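Local coordinates for protein histidinol-phosphatase (Listeria monocytogenes serotype 4b str. H7858, PDB 6NLR) that probably hydrolyses histidinol phosphate to histidinol and phosphate in histidine biosynthesis, using a trinuclear metal centre, at residues 38-43 and 258-263; 6-11 and 91-96; 21-26 and 33-38. All blocks are in the same frame, centred on the assembly; numbering follows the deposited sequence.

Contact 1 (38-43 and 258-263). With MN (manganese (II) ion), chain D; CO (cobalt (II) ion), chain F.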
# COMPACT_ATOMS: atom_id res chain seq x y z
N VAL A 38 8.28 -4.38 3.89
CA VAL A 38 8.15 -3.05 3.27
C VAL A 38 7.46 -2.14 4.29
O VAL A 38 6.27 -1.81 4.14
CB VAL A 38 7.46 -3.13 1.90
CG1 VAL A 38 8.43 -3.68 0.86
CG2 VAL A 38 6.20 -3.98 1.92
N GLU A 39 8.21 -1.77 5.32
CA GLU A 39 7.69 -0.95 6.42
C GLU A 39 7.37 0.46 5.89
O GLU A 39 8.03 0.92 4.92
CB GLU A 39 8.70 -0.91 7.57
CG GLU A 39 8.09 -0.36 8.82
CD GLU A 39 6.77 -1.03 9.17
OE1 GLU A 39 6.81 -2.10 9.79
OE2 GLU A 39 5.72 -0.48 8.78
N HIS A 40 6.40 1.13 6.50
CA HIS A 40 6.07 2.53 6.15
C HIS A 40 7.30 3.43 6.27
O HIS A 40 7.91 3.47 7.36
CB HIS A 40 4.97 3.06 7.06
CG HIS A 40 3.72 2.30 6.89
ND1 HIS A 40 2.93 2.47 5.77
CD2 HIS A 40 3.11 1.40 7.68
CE1 HIS A 40 1.86 1.69 5.88
NE2 HIS A 40 1.96 1.03 7.04
N ALA A 41 7.65 4.14 5.20
CA ALA A 41 8.75 5.13 5.22
C ALA A 41 8.33 6.30 6.10
O ALA A 41 7.16 6.67 6.08
CB ALA A 41 9.07 5.61 3.83
N PRO A 42 9.25 6.92 6.87
CA PRO A 42 8.95 8.15 7.60
C PRO A 42 8.31 9.25 6.73
O PRO A 42 8.74 9.43 5.59
CB PRO A 42 10.33 8.60 8.10
CG PRO A 42 11.12 7.32 8.22
CD PRO A 42 10.63 6.46 7.07
N LEU A 43 7.31 9.96 7.26
CA LEU A 43 6.64 11.07 6.52
C LEU A 43 7.53 12.31 6.54
O LEU A 43 8.30 12.45 7.47
CB LEU A 43 5.29 11.40 7.13
CG LEU A 43 4.28 10.25 7.14
CD1 LEU A 43 2.99 10.71 7.82
CD2 LEU A 43 3.99 9.78 5.74
N ASP A 258 -0.42 -7.49 3.36
CA ASP A 258 -0.38 -6.25 4.19
C ASP A 258 -0.36 -6.63 5.68
O ASP A 258 -1.04 -5.96 6.47
CB ASP A 258 -1.54 -5.33 3.83
CG ASP A 258 -1.12 -3.88 3.77
OD1 ASP A 258 -0.15 -3.52 4.45
OD2 ASP A 258 -1.75 -3.13 3.00
N SER A 259 0.38 -7.68 6.05
CA SER A 259 0.37 -8.24 7.43
C SER A 259 0.94 -7.22 8.42
O SER A 259 2.04 -6.67 8.15
CB SER A 259 1.13 -9.55 7.46
OG SER A 259 0.38 -10.57 6.82
N HIS A 260 0.22 -6.96 9.51
CA HIS A 260 0.67 -6.10 10.63
C HIS A 260 0.89 -6.95 11.89
O HIS A 260 1.20 -6.37 12.98
CB HIS A 260 -0.33 -4.96 10.82
CG HIS A 260 -0.16 -3.91 9.78
ND1 HIS A 260 -0.51 -4.10 8.46
CD2 HIS A 260 0.35 -2.66 9.85
CE1 HIS A 260 -0.25 -3.01 7.77
NE2 HIS A 260 0.28 -2.12 8.58
N GLY A 261 0.81 -8.27 11.73
CA GLY A 261 1.00 -9.25 12.81
C GLY A 261 0.96 -10.67 12.28
O GLY A 261 0.65 -10.86 11.09
N VAL A 262 1.25 -11.62 13.16
CA VAL A 262 1.32 -13.08 12.86
C VAL A 262 -0.03 -13.57 12.31
O VAL A 262 -0.02 -14.37 11.37
CB VAL A 262 1.74 -13.85 14.13
CG1 VAL A 262 1.71 -15.36 13.92
CG2 VAL A 262 3.12 -13.41 14.60
N GLN A 263 -1.14 -13.10 12.87
CA GLN A 263 -2.49 -13.64 12.53
C GLN A 263 -2.83 -13.28 11.08
O GLN A 263 -3.63 -13.97 10.50
CB GLN A 263 -3.55 -13.12 13.50
CG GLN A 263 -3.42 -13.71 14.90
CD GLN A 263 -3.35 -15.22 14.94
OE1 GLN A 263 -2.27 -15.81 15.07
NE2 GLN A 263 -4.51 -15.85 14.83
MN MN D . 0.39 -0.02 8.04
CO CO F . 0.99 -1.70 3.93
O HOH W 1 -0.67 -0.72 2.86

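Contact 2 (6-11 and 91-96). With CO (cobalt (II) ion), chain F; MN (manganese (II) ion), chain E.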
# COMPACT_ATOMS: atom_id res chain seq x y z
N HIS A 6 4.20 -7.80 0.55
CA HIS A 6 3.72 -6.65 1.36
C HIS A 6 3.48 -7.04 2.83
O HIS A 6 2.37 -7.50 3.18
CB HIS A 6 2.49 -6.05 0.66
CG HIS A 6 2.09 -4.70 1.16
ND1 HIS A 6 1.30 -3.86 0.40
CD2 HIS A 6 2.31 -4.07 2.33
CE1 HIS A 6 1.06 -2.76 1.09
NE2 HIS A 6 1.67 -2.86 2.27
N THR A 7 4.48 -6.81 3.69
CA THR A 7 4.36 -7.06 5.15
C THR A 7 4.99 -5.92 5.95
O THR A 7 5.88 -5.20 5.41
CB THR A 7 5.00 -8.40 5.56
OG1 THR A 7 6.43 -8.27 5.52
CG2 THR A 7 4.54 -9.53 4.67
N HIS A 8 4.57 -5.82 7.19
CA HIS A 8 4.98 -4.79 8.18
C HIS A 8 5.58 -5.49 9.40
O HIS A 8 5.60 -6.74 9.43
CB HIS A 8 3.77 -3.88 8.47
CG HIS A 8 3.35 -3.11 7.27
ND1 HIS A 8 4.00 -1.94 6.89
CD2 HIS A 8 2.43 -3.35 6.31
CE1 HIS A 8 3.44 -1.48 5.78
NE2 HIS A 8 2.51 -2.35 5.38
N THR A 9 6.03 -4.71 10.39
CA THR A 9 6.90 -5.16 11.50
C THR A 9 6.53 -4.43 12.78
O THR A 9 5.60 -3.59 12.76
CB THR A 9 8.37 -4.87 11.15
OG1 THR A 9 8.60 -3.45 11.19
CG2 THR A 9 8.76 -5.39 9.79
N GLU A 10 7.28 -4.71 13.85
CA GLU A 10 7.18 -3.98 15.15
C GLU A 10 7.58 -2.51 14.95
O GLU A 10 7.28 -1.72 15.85
CB GLU A 10 8.01 -4.66 16.25
CG GLU A 10 9.53 -4.63 16.04
CD GLU A 10 10.13 -5.72 15.13
OE1 GLU A 10 9.37 -6.41 14.38
OE2 GLU A 10 11.36 -5.86 15.14
N PHE A 11 8.20 -2.12 13.84
CA PHE A 11 8.58 -0.70 13.57
C PHE A 11 7.37 0.11 13.09
O PHE A 11 7.48 1.33 12.92
CB PHE A 11 9.78 -0.63 12.61
CG PHE A 11 11.09 -0.95 13.28
CD1 PHE A 11 11.54 -2.26 13.38
CD2 PHE A 11 11.86 0.04 13.85
CE1 PHE A 11 12.73 -2.56 14.02
CE2 PHE A 11 13.04 -0.25 14.51
CZ PHE A 11 13.49 -1.55 14.58
N GLY A 91 12.64 -3.32 2.22
CA GLY A 91 12.41 -2.00 1.62
C GLY A 91 11.34 -1.26 2.38
O GLY A 91 11.20 -1.47 3.60
N PHE A 92 10.63 -0.39 1.68
CA PHE A 92 9.59 0.47 2.28
C PHE A 92 8.31 0.39 1.47
O PHE A 92 8.35 0.22 0.23
CB PHE A 92 10.07 1.92 2.31
CG PHE A 92 11.30 2.12 3.14
CD1 PHE A 92 11.22 2.12 4.53
CD2 PHE A 92 12.54 2.26 2.54
CE1 PHE A 92 12.36 2.27 5.31
CE2 PHE A 92 13.67 2.46 3.32
CZ PHE A 92 13.58 2.46 4.70
N GLU A 93 7.20 0.55 2.18
CA GLU A 93 5.95 1.09 1.62
C GLU A 93 6.12 2.60 1.67
O GLU A 93 6.05 3.20 2.78
CB GLU A 93 4.71 0.62 2.37
CG GLU A 93 3.44 1.01 1.62
CD GLU A 93 2.15 0.59 2.29
OE1 GLU A 93 2.23 -0.00 3.38
OE2 GLU A 93 1.07 0.85 1.70
N VAL A 94 6.39 3.18 0.50
CA VAL A 94 6.68 4.62 0.34
C VAL A 94 5.36 5.33 0.07
O VAL A 94 4.67 4.98 -0.88
CB VAL A 94 7.71 4.83 -0.78
CG1 VAL A 94 8.05 6.30 -0.93
CG2 VAL A 94 8.97 4.00 -0.53
N ASP A 95 5.03 6.32 0.90
CA ASP A 95 3.89 7.22 0.62
C ASP A 95 4.22 8.05 -0.62
O ASP A 95 5.32 8.66 -0.66
CB ASP A 95 3.58 8.13 1.82
CG ASP A 95 2.69 7.43 2.82
OD1 ASP A 95 1.44 7.48 2.63
OD2 ASP A 95 3.25 6.79 3.71
N TYR A 96 3.30 8.07 -1.58
CA TYR A 96 3.25 9.14 -2.59
C TYR A 96 2.56 10.33 -1.91
O TYR A 96 1.36 10.24 -1.54
CB TYR A 96 2.58 8.70 -3.90
CG TYR A 96 2.65 9.80 -4.91
CD1 TYR A 96 3.87 10.16 -5.48
CD2 TYR A 96 1.54 10.57 -5.22
CE1 TYR A 96 3.97 11.23 -6.35
CE2 TYR A 96 1.63 11.62 -6.12
CZ TYR A 96 2.85 11.95 -6.68
OH TYR A 96 2.93 12.98 -7.55
CO CO F . 0.99 -1.70 3.93
MN MN E . -0.83 1.04 2.51
O HOH W 2 -3.06 1.06 3.18
O HOH W 1 -0.67 -0.72 2.86

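Contact 3 (21-26 and 33-38)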
# COMPACT_ATOMS: atom_id res chain seq x y z
N GLU A 21 10.11 -11.56 13.53
CA GLU A 21 10.65 -12.94 13.55
C GLU A 21 9.50 -13.95 13.63
O GLU A 21 9.59 -14.96 12.93
CB GLU A 21 11.58 -13.14 14.75
CG GLU A 21 12.26 -14.49 14.73
CD GLU A 21 13.68 -14.46 15.27
OE1 GLU A 21 14.12 -13.39 15.78
OE2 GLU A 21 14.36 -15.48 15.14
N GLU A 22 8.49 -13.69 14.46
CA GLU A 22 7.33 -14.61 14.63
C GLU A 22 6.51 -14.61 13.34
O GLU A 22 5.97 -15.64 12.96
CB GLU A 22 6.48 -14.25 15.86
CG GLU A 22 7.24 -14.34 17.19
CD GLU A 22 8.06 -15.60 17.45
OE1 GLU A 22 7.47 -16.71 17.48
OE2 GLU A 22 9.31 -15.48 17.64
N MSE A 23 6.47 -13.46 12.64
CA MSE A 23 5.76 -13.37 11.37
C MSE A 23 6.48 -14.22 10.31
O MSE A 23 5.85 -14.97 9.57
CB MSE A 23 5.60 -11.91 10.95
CG MSE A 23 4.85 -11.08 11.96
SE MSE A 23 4.83 -9.18 11.48
CE MSE A 23 3.85 -9.26 9.80
N VAL A 24 7.82 -14.15 10.29
CA VAL A 24 8.61 -14.89 9.32
C VAL A 24 8.47 -16.39 9.59
O VAL A 24 8.29 -17.14 8.63
CB VAL A 24 10.07 -14.40 9.34
CG1 VAL A 24 11.04 -15.43 8.75
CG2 VAL A 24 10.19 -13.07 8.62
N LEU A 25 8.51 -16.81 10.86
CA LEU A 25 8.36 -18.24 11.22
C LEU A 25 6.98 -18.73 10.75
O LEU A 25 6.89 -19.88 10.27
CB LEU A 25 8.55 -18.42 12.74
CG LEU A 25 10.00 -18.39 13.23
CD1 LEU A 25 10.06 -18.24 14.76
CD2 LEU A 25 10.75 -19.66 12.79
N LYS A 26 5.94 -17.91 10.87
CA LYS A 26 4.59 -18.28 10.40
C LYS A 26 4.58 -18.38 8.87
O LYS A 26 4.00 -19.33 8.35
CB LYS A 26 3.53 -17.28 10.88
CG LYS A 26 2.10 -17.70 10.56
CD LYS A 26 1.65 -18.87 11.35
CE LYS A 26 0.21 -19.25 11.05
NZ LYS A 26 -0.23 -20.35 11.95
N ASP A 33 8.07 -19.01 0.08
CA ASP A 33 9.53 -19.09 -0.19
C ASP A 33 10.09 -17.68 -0.45
O ASP A 33 11.29 -17.56 -0.50
CB ASP A 33 9.84 -20.08 -1.31
CG ASP A 33 8.88 -19.99 -2.46
OD1 ASP A 33 8.81 -18.88 -3.03
OD2 ASP A 33 8.18 -21.01 -2.72
N GLU A 34 9.25 -16.64 -0.52
CA GLU A 34 9.73 -15.26 -0.77
C GLU A 34 8.84 -14.28 -0.03
O GLU A 34 7.61 -14.46 -0.02
CB GLU A 34 9.75 -15.01 -2.27
CG GLU A 34 10.52 -13.78 -2.64
CD GLU A 34 10.78 -13.65 -4.13
OE1 GLU A 34 10.32 -14.52 -4.86
OE2 GLU A 34 11.42 -12.68 -4.55
N TYR A 35 9.45 -13.28 0.61
CA TYR A 35 8.80 -12.47 1.66
C TYR A 35 9.45 -11.08 1.67
O TYR A 35 10.67 -11.01 1.89
CB TYR A 35 8.91 -13.24 2.97
CG TYR A 35 8.21 -12.65 4.16
CD1 TYR A 35 8.80 -11.64 4.90
CD2 TYR A 35 7.00 -13.15 4.60
CE1 TYR A 35 8.21 -11.13 6.04
CE2 TYR A 35 6.38 -12.64 5.73
CZ TYR A 35 6.99 -11.63 6.46
OH TYR A 35 6.43 -11.13 7.59
N SER A 36 8.66 -10.03 1.46
CA SER A 36 9.13 -8.63 1.46
C SER A 36 8.65 -7.91 2.72
O SER A 36 7.43 -7.88 3.01
CB SER A 36 8.72 -7.90 0.19
OG SER A 36 9.42 -8.41 -0.93
N ILE A 37 9.61 -7.37 3.45
CA ILE A 37 9.40 -6.43 4.57
C ILE A 37 9.44 -5.03 3.96
O ILE A 37 10.55 -4.60 3.56
CB ILE A 37 10.45 -6.62 5.65
CG1 ILE A 37 10.46 -8.06 6.17
CG2 ILE A 37 10.22 -5.61 6.77
CD1 ILE A 37 11.70 -8.42 6.93
N VAL A 38 8.28 -4.38 3.89
CA VAL A 38 8.15 -3.05 3.27
C VAL A 38 7.46 -2.14 4.29
O VAL A 38 6.27 -1.81 4.14
CB VAL A 38 7.46 -3.13 1.90
CG1 VAL A 38 8.43 -3.68 0.86
CG2 VAL A 38 6.20 -3.98 1.92

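Contact 1 (38-43 and 258-263)
His40 and His260 meet through a shared manganese ion, and both reach it with CG anti to their carbonyl carbon, chi1 -63° in His40 and -77° in His260, which sets CG beside the backbone N and lets the imidazole extend to the metal. NE2 of His40 binds the manganese at 2.1 Å and NE2 of His260 at 2.2 Å. The two side chains cross at about a right angle, each presenting a ring edge to the other, and the NE2 atoms of His40 and His260 stay 3.9 Å apart with the ion between them. His14 completes the protein ligands of this manganese. The site belongs to the trinuclear centre of this PHP-domain protein, a putative histidinol phosphatase: His40 ends strand 34-40, while 258-263 is the loop after strand 253-256, so the metals join the C-terminal ends of strands far apart in sequence. A sulfate lies close to His40, consistent with a phosphate pocket. On the loop, His260 ND1 donates to Asp258 O at 2.8 Å; the oxygen lies in the ring plane, though the donor stands above the carbonyl plane, and, with the metal bond at NE2, this bond holds the imidazole in its rotation. His8 stacks on the same ring. Asp258 turns OD1 to the neighbouring cobalt at 2.2 Å, while its OD2 accepts from the cobalt-bound water at 2.6 Å and also from Asn224.

Contact 2 (6-11 and 91-96)
Glu93 faces His6 and His8 across a cobalt ion, and bonds to the metal hold the three together; no hydrogen bond joins the two segments. NE2 of His6 binds the cobalt at 2.1 Å, NE2 of His8 and OE1 of Glu93 each at 2.2 Å; Asp258 and a water are further ligands. Glu93 also bridges, its OE2 lying 2.1 Å from a manganese ion whose other protein ligands are His123 and His181. The cobalt-bound water lies very near this manganese, at a distance too short to be taken at face value, so a bridging role is likely but not certain. An extended chain, with CG anti to the backbone N (chi1 -171°), carries the Glu93 carboxylate from its strand out between the two ions.

Beyond the metal bonds there is close packing without hydrogen bonding: OE1 of Glu93 sits 3.1 Å from NE2 of His6, as two ligands of one ion must. It lies at the edge of both rings, in the plane of His8. The carboxylate is turned 81° from the His6 ring but 43° from that of His8.

Hydrogen bonds come from the second shell. OE2 of Glu39 accepts from ND1 of His8, and Ser121 bonds to OE2 of Glu93, which, with the metal bonds, would restrict the rotation of these groups. Phe11 N donates to Thr9 OG1, closing an ST turn.

His6 lies on strand 3-7 and Glu93 on strand 87-95, with strand 34-40 between them in the parallel part of the sheet; helix 68-81 packs against Thr9, Phe11 and Phe92.

Contact 3 (21-26 and 33-38)
Helix 20-29 packs over strand 34-40 with Val24 and Tyr35 closest in backbone, their CA atoms 8.0 Å apart, a distance that the side chains span. Tyr35 does the reaching. With CG anti to its backbone N (chi1 -175°), its ring leaves the strand toward the helix and ends against two successive residues of it. CG2 of Val24 meets the ring obliquely, 3.8 Å from CE1 of Tyr35 and 4.1 Å from CZ of the same ring. The phenol oxygen goes on past the valine to selenomethionine 23, where OH of Tyr35 lies 3.5 Å from CB of Met23. The two side chains cross at about a right angle. Met23 bends at chi3 (63°), and the bend brings its CE to 3.9 Å from OH of Tyr35, so the hydroxyl meets both the root and the end of the methionine. These are van der Waals contacts, and no hydrogen bond joins the two segments. Strand 3-7, helix 20-29 and strand 34-40 form a beta-alpha-beta unit, the recurring element of the TIM-barrel-like PHP fold, and here the crossover helix lies against the second strand of its own unit. Neighbouring elements extend the buried layer: Val24 also touches Ile88 of strand 87-95 and Ile78 of helix 68-81, while Tyr35 packs on Thr7 of strand 3-7 and on Ile265. The same CE of Met23 also touches Ser259 of the metal-binding loop, with the nearest metal ions about 10 Å from the selenomethionine side chain.

In the fold
Contacts 1 and 2 form one metal centre: their centres lie about 5 Å apart, they share the cobalt and its water, and their segments alternate along the chain. Probable hydrogen bonds, Glu39 OE1 with Thr9 OG1 and Ser259 O with His8 N, tie them further. Contact 3 lies about 11 Å from contact 1 and about 13 Å from contact 2, centre to centre, nested within the loop that contact 2 closes and complete before contact 1 begins. Strand 34-40 links them all: it carries helix packing at its start and a manganese ligand at its end, between strands 3-7 and 87-95. Met23 of the helix also touches the 258-263 loop, so the packing of helix 20-29 reaches the metal-binding loop.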